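Long-range contact in predicted component of a thermophile-specific DNA repair system, contains a RAMP domain (Methanopyrus kandleri, PDB 4N0L), which binds RNA as the Csm3 subunit of a type III-A CRISPR system, a zinc-containing RAMP-family protein that may also have endonuclease activity: residues 29-41 / 255-267. Residues are numbered along the deposited sequence; the frame is centred on the assembly and turned at random.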
ATOM      1  N   ILE A  29      -3.848  17.356  16.934  1.00 64.17           N
ATOM      2  CA  ILE A  29      -2.947  17.611  15.815  1.00 68.48           C
ATOM      3  C   ILE A  29      -1.729  18.415  16.255  1.00 71.97           C
ATOM      4  O   ILE A  29      -0.657  18.302  15.661  1.00 76.12           O
ATOM      5  CB  ILE A  29      -3.649  18.364  14.669  1.00 69.81           C
ATOM      6  N   GLU A  30      -1.893  19.223  17.298  1.00 70.08           N
ATOM      7  CA  GLU A  30      -0.811  20.081  17.764  1.00 70.34           C
ATOM      8  C   GLU A  30       0.145  19.314  18.670  1.00 68.36           C
ATOM      9  O   GLU A  30       1.365  19.426  18.542  1.00 69.56           O
ATOM     10  CB  GLU A  30      -1.375  21.291  18.512  1.00 74.16           C
ATOM     11  CG  GLU A  30      -1.745  22.474  17.628  1.00 78.70           C
ATOM     12  CD  GLU A  30      -2.619  23.486  18.351  1.00 82.53           C
ATOM     13  OE1 GLU A  30      -2.218  23.953  19.437  1.00 83.75           O
ATOM     14  OE2 GLU A  30      -3.707  23.814  17.830  1.00 83.92           O
ATOM     15  N   ILE A  31      -0.419  18.535  19.588  1.00 65.32           N
ATOM     16  CA  ILE A  31       0.369  17.783  20.560  1.00 60.55           C
ATOM     17  C   ILE A  31       1.015  16.546  19.936  1.00 55.64           C
ATOM     18  O   ILE A  31       1.823  15.871  20.575  1.00 53.17           O
ATOM     19  CB  ILE A  31      -0.487  17.381  21.777  1.00 58.20           C
ATOM     20  CG1 ILE A  31      -1.671  16.516  21.344  1.00 57.59           C
ATOM     21  CG2 ILE A  31      -0.990  18.620  22.497  1.00 56.06           C
ATOM     22  CD1 ILE A  31      -2.566  16.109  22.491  1.00 55.42           C
ATOM     23  N   GLY A  32       0.651  16.246  18.693  1.00 54.24           N
ATOM     24  CA  GLY A  32       1.191  15.086  18.005  1.00 54.40           C
ATOM     25  C   GLY A  32       0.592  13.766  18.451  1.00 55.89           C
ATOM     26  O   GLY A  32       1.291  12.755  18.527  1.00 56.05           O
ATOM     27  N   GLY A  33      -0.705  13.774  18.747  1.00 56.06           N
ATOM     28  CA  GLY A  33      -1.377  12.600  19.278  1.00 51.52           C
ATOM     29  C   GLY A  33      -2.077  11.749  18.230  1.00 48.35           C
ATOM     30  O   GLY A  33      -1.425  11.044  17.462  1.00 51.62           O
ATOM     31  N   LEU A  34      -3.403  11.832  18.190  1.00 43.19           N
ATOM     32  CA  LEU A  34      -4.224  10.963  17.344  1.00 44.64           C
ATOM     33  C   LEU A  34      -4.076  11.247  15.853  1.00 46.54           C
ATOM     34  O   LEU A  34      -4.411  12.333  15.383  1.00 49.15           O
ATOM     35  CB  LEU A  34      -5.704  11.092  17.720  1.00 43.29           C
ATOM     36  CG  LEU A  34      -6.716  10.216  16.971  1.00 40.79           C
ATOM     37  CD1 LEU A  34      -6.217   8.781  16.861  1.00 43.15           C
ATOM     38  CD2 LEU A  34      -8.060  10.245  17.672  1.00 36.14           C
ATOM     39  N   ASP A  35      -3.553  10.269  15.119  1.00 42.62           N
ATOM     40  CA  ASP A  35      -3.614  10.278  13.661  1.00 36.88           C
ATOM     41  C   ASP A  35      -4.803   9.438  13.190  1.00 31.60           C
ATOM     42  O   ASP A  35      -4.775   8.211  13.287  1.00 31.18           O
ATOM     43  CB  ASP A  35      -2.310   9.748  13.060  1.00 45.54           C
ATOM     44  CG  ASP A  35      -2.419   9.475  11.567  1.00 54.38           C
ATOM     45  OD1 ASP A  35      -3.104  10.247  10.861  1.00 54.96           O
ATOM     46  OD2 ASP A  35      -1.824   8.480  11.098  1.00 58.45           O
ATOM     47  N   ASN A  36      -5.852  10.094  12.701  1.00 26.85           N
ATOM     48  CA  ASN A  36      -7.048   9.384  12.244  1.00 30.19           C
ATOM     49  C   ASN A  36      -7.383   9.703  10.789  1.00 29.96           C
ATOM     50  O   ASN A  36      -7.792  10.819  10.473  1.00 29.88           O
ATOM     51  CB  ASN A  36      -8.247   9.712  13.141  1.00 27.07           C
ATOM     52  CG  ASN A  36      -9.523   9.017  12.690  1.00 26.99           C
ATOM     53  OD1 ASN A  36      -9.482   7.969  12.044  1.00 24.33           O
ATOM     54  ND2 ASN A  36     -10.669   9.597  13.039  1.00 22.96           N
ATOM     55  N   PRO A  37      -7.218   8.711   9.900  1.00 26.82           N
ATOM     56  CA  PRO A  37      -7.419   8.882   8.456  1.00 27.91           C
ATOM     57  C   PRO A  37      -8.889   8.977   8.059  1.00 30.94           C
ATOM     58  O   PRO A  37      -9.197   9.463   6.968  1.00 29.03           O
ATOM     59  CB  PRO A  37      -6.786   7.619   7.870  1.00 26.13           C
ATOM     60  CG  PRO A  37      -6.974   6.594   8.935  1.00 23.05           C
ATOM     61  CD  PRO A  37      -6.822   7.331  10.240  1.00 22.04           C
ATOM     62  N   VAL A  38      -9.782   8.523   8.933  1.00 27.18           N
ATOM     63  CA  VAL A  38     -11.212   8.593   8.658  1.00 26.89           C
ATOM     64  C   VAL A  38     -11.682  10.037   8.763  1.00 26.00           C
ATOM     65  O   VAL A  38     -11.677  10.625   9.844  1.00 29.86           O
ATOM     66  CB  VAL A  38     -12.026   7.713   9.623  1.00 29.92           C
ATOM     67  CG1 VAL A  38     -13.514   7.851   9.338  1.00 29.44           C
ATOM     68  CG2 VAL A  38     -11.592   6.261   9.509  1.00 28.79           C
ATOM     69  N   ILE A  39     -12.079  10.611   7.633  1.00 25.64           N
ATOM     70  CA  ILE A  39     -12.461  12.018   7.591  1.00 27.67           C
ATOM     71  C   ILE A  39     -13.777  12.230   6.855  1.00 32.76           C
ATOM     72  O   ILE A  39     -14.276  11.331   6.179  1.00 30.46           O
ATOM     73  CB  ILE A  39     -11.368  12.880   6.919  1.00 25.20           C
ATOM     74  CG1 ILE A  39     -11.157  12.440   5.469  1.00 25.67           C
ATOM     75  CG2 ILE A  39     -10.060  12.793   7.689  1.00 19.58           C
ATOM     76  CD1 ILE A  39     -10.273  13.381   4.671  1.00 25.55           C
ATOM     77  N   ARG A  40     -14.337  13.426   7.000  1.00 40.38           N
ATOM     78  CA  ARG A  40     -15.592  13.780   6.348  1.00 44.57           C
ATOM     79  C   ARG A  40     -15.369  14.166   4.891  1.00 44.67           C
ATOM     80  O   ARG A  40     -14.458  14.932   4.574  1.00 45.79           O
ATOM     81  CB  ARG A  40     -16.272  14.932   7.091  1.00 50.50           C
ATOM     82  CG  ARG A  40     -17.702  15.202   6.655  1.00 53.28           C
ATOM     83  CD  ARG A  40     -18.670  14.181   7.217  1.00 58.59           C
ATOM     84  NE  ARG A  40     -18.970  14.426   8.625  1.00 62.23           N
ATOM     85  CZ  ARG A  40     -20.013  13.910   9.267  1.00 61.79           C
ATOM     86  NH1 ARG A  40     -20.869  13.123   8.629  1.00 57.49           N
ATOM     87  NH2 ARG A  40     -20.206  14.188  10.550  1.00 64.20           N
ATOM     88  N   ASP A  41     -16.204  13.627   4.010  1.00 43.86           N
ATOM     89  CA  ASP A  41     -16.152  13.976   2.596  1.00 47.24           C
ATOM     90  C   ASP A  41     -17.022  15.201   2.341  1.00 50.70           C
ATOM     91  O   ASP A  41     -18.233  15.159   2.557  1.00 45.72           O
ATOM     92  CB  ASP A  41     -16.613  12.804   1.730  1.00 48.96           C
ATOM     93  CG  ASP A  41     -16.633  13.142   0.251  1.00 54.87           C
ATOM     94  OD1 ASP A  41     -17.211  12.356  -0.530  1.00 55.80           O
ATOM     95  OD2 ASP A  41     -16.088  14.198  -0.130  1.00 59.02           O
ATOM     96  N   GLN A 255      -2.267  -3.315  13.101  1.00 32.03           N
ATOM     97  CA  GLN A 255      -1.863  -2.112  13.822  1.00 28.96           C
ATOM     98  C   GLN A 255      -2.805  -0.921  13.628  1.00 27.48           C
ATOM     99  O   GLN A 255      -2.631   0.114  14.268  1.00 28.42           O
ATOM    100  CB  GLN A 255      -0.438  -1.724  13.412  1.00 28.02           C
ATOM    101  CG  GLN A 255       0.636  -2.649  13.979  1.00 32.79           C
ATOM    102  CD  GLN A 255       2.016  -2.375  13.405  1.00 47.83           C
ATOM    103  OE1 GLN A 255       2.500  -3.107  12.541  1.00 51.44           O
ATOM    104  NE2 GLN A 255       2.660  -1.319  13.892  1.00 51.32           N
ATOM    105  N   GLY A 256      -3.793  -1.060  12.748  1.00 24.94           N
ATOM    106  CA  GLY A 256      -4.785  -0.012  12.552  1.00 22.82           C
ATOM    107  C   GLY A 256      -4.489   0.907  11.378  1.00 24.97           C
ATOM    108  O   GLY A 256      -3.323   1.138  11.044  1.00 20.72           O
ATOM    109  N   ILE A 257      -5.540   1.437  10.753  1.00 19.86           N
ATOM    110  CA  ILE A 257      -5.379   2.408   9.670  1.00 25.14           C
ATOM    111  C   ILE A 257      -4.855   3.735  10.201  1.00 24.47           C
ATOM    112  O   ILE A 257      -4.349   4.563   9.445  1.00 24.26           O
ATOM    113  CB  ILE A 257      -6.701   2.663   8.919  1.00 25.54           C
ATOM    114  CG1 ILE A 257      -7.801   3.061   9.906  1.00 29.36           C
ATOM    115  CG2 ILE A 257      -7.119   1.439   8.130  1.00 25.05           C
ATOM    116  CD1 ILE A 257      -9.137   3.339   9.252  1.00 28.51           C
ATOM    117  N   GLY A 258      -4.996   3.932  11.506  1.00 21.03           N
ATOM    118  CA  GLY A 258      -4.487   5.116  12.166  1.00 15.65           C
ATOM    119  C   GLY A 258      -3.857   4.708  13.478  1.00 19.00           C
ATOM    120  O   GLY A 258      -3.671   3.517  13.739  1.00 19.68           O
ATOM    121  N   HIS A 259      -3.531   5.688  14.313  1.00 20.93           N
ATOM    122  CA  HIS A 259      -2.925   5.396  15.604  1.00 23.52           C
ATOM    123  C   HIS A 259      -3.058   6.571  16.559  1.00 25.02           C
ATOM    124  O   HIS A 259      -3.132   7.727  16.140  1.00 25.55           O
ATOM    125  CB  HIS A 259      -1.445   5.031  15.439  1.00 23.98           C
ATOM    126  CG  HIS A 259      -0.601   6.152  14.919  1.00 26.58           C
ATOM    127  ND1 HIS A 259      -0.044   7.107  15.742  1.00 28.20           N
ATOM    128  CD2 HIS A 259      -0.221   6.474  13.660  1.00 29.89           C
ATOM    129  CE1 HIS A 259       0.644   7.968  15.013  1.00 31.15           C
ATOM    130  NE2 HIS A 259       0.552   7.606  13.745  1.00 33.93           N
ATOM    131  N   SER A 260      -3.104   6.261  17.848  1.00 25.11           N
ATOM    132  CA  SER A 260      -2.951   7.271  18.881  1.00 28.49           C
ATOM    133  C   SER A 260      -1.484   7.303  19.285  1.00 29.22           C
ATOM    134  O   SER A 260      -0.639   6.728  18.601  1.00 28.23           O
ATOM    135  CB  SER A 260      -3.854   6.978  20.082  1.00 28.79           C
ATOM    136  OG  SER A 260      -3.553   5.718  20.655  1.00 29.60           O
ATOM    137  N   THR A 261      -1.174   7.993  20.377  1.00 34.89           N
ATOM    138  CA  THR A 261       0.180   7.983  20.917  1.00 39.45           C
ATOM    139  C   THR A 261       0.613   6.569  21.314  1.00 47.66           C
ATOM    140  O   THR A 261       1.736   6.149  21.029  1.00 47.07           O
ATOM    141  CB  THR A 261       0.302   8.910  22.139  1.00 38.75           C
ATOM    142  OG1 THR A 261      -0.193  10.214  21.807  1.00 39.91           O
ATOM    143  CG2 THR A 261       1.752   9.010  22.593  1.00 38.58           C
ATOM    144  N   SER A 262      -0.295   5.834  21.952  1.00 53.37           N
ATOM    145  CA  SER A 262       0.051   4.577  22.611  1.00 59.36           C
ATOM    146  C   SER A 262      -0.176   3.341  21.742  1.00 60.60           C
ATOM    147  O   SER A 262       0.730   2.528  21.561  1.00 63.70           O
ATOM    148  CB  SER A 262      -0.747   4.432  23.910  1.00 58.14           C
ATOM    149  OG  SER A 262      -0.681   3.110  24.416  1.00 60.97           O
ATOM    150  N   ARG A 263      -1.382   3.202  21.200  1.00 55.47           N
ATOM    151  CA  ARG A 263      -1.724   2.017  20.422  1.00 49.39           C
ATOM    152  C   ARG A 263      -2.336   2.389  19.077  1.00 43.88           C
ATOM    153  O   ARG A 263      -2.558   3.565  18.781  1.00 38.36           O
ATOM    154  CB  ARG A 263      -2.688   1.118  21.207  1.00 46.68           C
ATOM    155  CG  ARG A 263      -3.989   1.800  21.591  1.00 44.65           C
ATOM    156  CD  ARG A 263      -4.700   1.123  22.761  1.00 46.26           C
ATOM    157  NE  ARG A 263      -5.453  -0.067  22.364  1.00 43.71           N
ATOM    158  CZ  ARG A 263      -5.376  -1.244  22.978  1.00 38.89           C
ATOM    159  NH1 ARG A 263      -4.582  -1.400  24.028  1.00 38.59           N
ATOM    160  NH2 ARG A 263      -6.101  -2.267  22.545  1.00 33.10           N
ATOM    161  N   GLY A 264      -2.589   1.374  18.260  1.00 40.81           N
ATOM    162  CA  GLY A 264      -3.221   1.568  16.971  1.00 37.01           C
ATOM    163  C   GLY A 264      -4.635   2.090  17.103  1.00 35.02           C
ATOM    164  O   GLY A 264      -5.248   2.001  18.167  1.00 35.40           O
ATOM    165  N   TYR A 265      -5.157   2.634  16.012  1.00 32.07           N
ATOM    166  CA  TYR A 265      -6.498   3.197  16.009  1.00 28.72           C
ATOM    167  C   TYR A 265      -7.211   2.866  14.704  1.00 26.33           C
ATOM    168  O   TYR A 265      -6.657   3.060  13.620  1.00 28.55           O
ATOM    169  CB  TYR A 265      -6.440   4.711  16.219  1.00 28.27           C
ATOM    170  CG  TYR A 265      -7.793   5.361  16.398  1.00 28.78           C
ATOM    171  CD1 TYR A 265      -8.402   5.403  17.645  1.00 27.82           C
ATOM    172  CD2 TYR A 265      -8.458   5.938  15.321  1.00 26.86           C
ATOM    173  CE1 TYR A 265      -9.638   5.996  17.816  1.00 29.83           C
ATOM    174  CE2 TYR A 265      -9.694   6.534  15.483  1.00 30.13           C
ATOM    175  CZ  TYR A 265     -10.279   6.559  16.733  1.00 31.94           C
ATOM    176  OH  TYR A 265     -11.510   7.151  16.903  1.00 34.73           O
ATOM    177  N   GLY A 266      -8.435   2.361  14.813  1.00 21.30           N
ATOM    178  CA  GLY A 266      -9.202   1.975  13.642  1.00 21.60           C
ATOM    179  C   GLY A 266      -8.835   0.591  13.143  1.00 25.82           C
ATOM    180  O   GLY A 266      -8.090   0.448  12.174  1.00 28.54           O
ATOM    181  N   ARG A 267      -9.366  -0.431  13.803  1.00 25.11           N
ATOM    182  CA  ARG A 267      -9.074  -1.811  13.439  1.00 26.30           C
ATOM    183  C   ARG A 267      -9.866  -2.183  12.189  1.00 22.98           C
ATOM    184  O   ARG A 267     -11.064  -1.912  12.107  1.00 23.90           O
ATOM    185  CB  ARG A 267      -9.420  -2.760  14.594  1.00 26.17           C
ATOM    186  CG  ARG A 267      -8.781  -2.392  15.936  1.00 26.65           C
ATOM    187  CD  ARG A 267      -7.257  -2.418  15.893  1.00 33.67           C
ATOM    188  NE  ARG A 267      -6.672  -1.826  17.095  1.00 38.05           N
ATOM    189  CZ  ARG A 267      -5.367  -1.765  17.347  1.00 40.06           C
ATOM    190  NH1 ARG A 267      -4.495  -2.267  16.483  1.00 41.01           N
ATOM    191  NH2 ARG A 267      -4.932  -1.204  18.468  1.00 40.91           N
TER
HETATM  192  O   HOH W   1      -3.060   7.084   9.015  1.00 26.11           O
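L34 lays its CD1 methyl over one face of the Y265 ring, 4.0 Å from the ring centroid and 19° off the normal, a CH-pi contact that uses the reach of a branched leucine tip. With CG anti to the backbone N (chi1 -178°) and chi2 turning CD1 inward, the methyl reaches the ring although the CB bond points away from 255-267. N36 meets the same ring differently: OD1 lies in the ring plane at the edge, 3.7 Å from Y265 CE2, with amide and ring planes 72° apart. That oxygen also accepts from V38 N in an Asx turn, a role suited to asparagine, while ND2 bonds to the carbonyls of R21 and G23.

Between L34 and N36 in sequence, D35 pairs with H259 in a single antiparallel bridge, hydrogen-bonded. D35 N reaches H259 O at 2.8 Å, and H259 N returns a bond to D35 O at 3.0 Å. D35 CB lies over one face of the imidazole, toward its rim, as a CH-pi contact; ND1 of that ring donates in the ring plane to S260 O and so restrains the ring's rotation. A water bridges D35 OD2 and I257 O, donating to both. As glycine, G258 has no side chain to hold the chains apart, and its CA lies 3.3 Å from D35 O in a CA-H...O contact, with P37 CD also near. Farther along, the compact proline ring of P37 sets CG against I257 CG1, an apolar pair extended by V38 CG2 on I257 CD1 (3.8 Å).

The contact thus adds the segment after helix 26-31 to the small hairpin of strands 258-259 and 264-265, which follows helix 238-255 and leads into strand 268-278 of the five-stranded antiparallel sheet. Helix 51-69 touches P37, I257 and H259, while strand 20-21 packs against L34, V38 and Y265, whose OH bonds to R21 N.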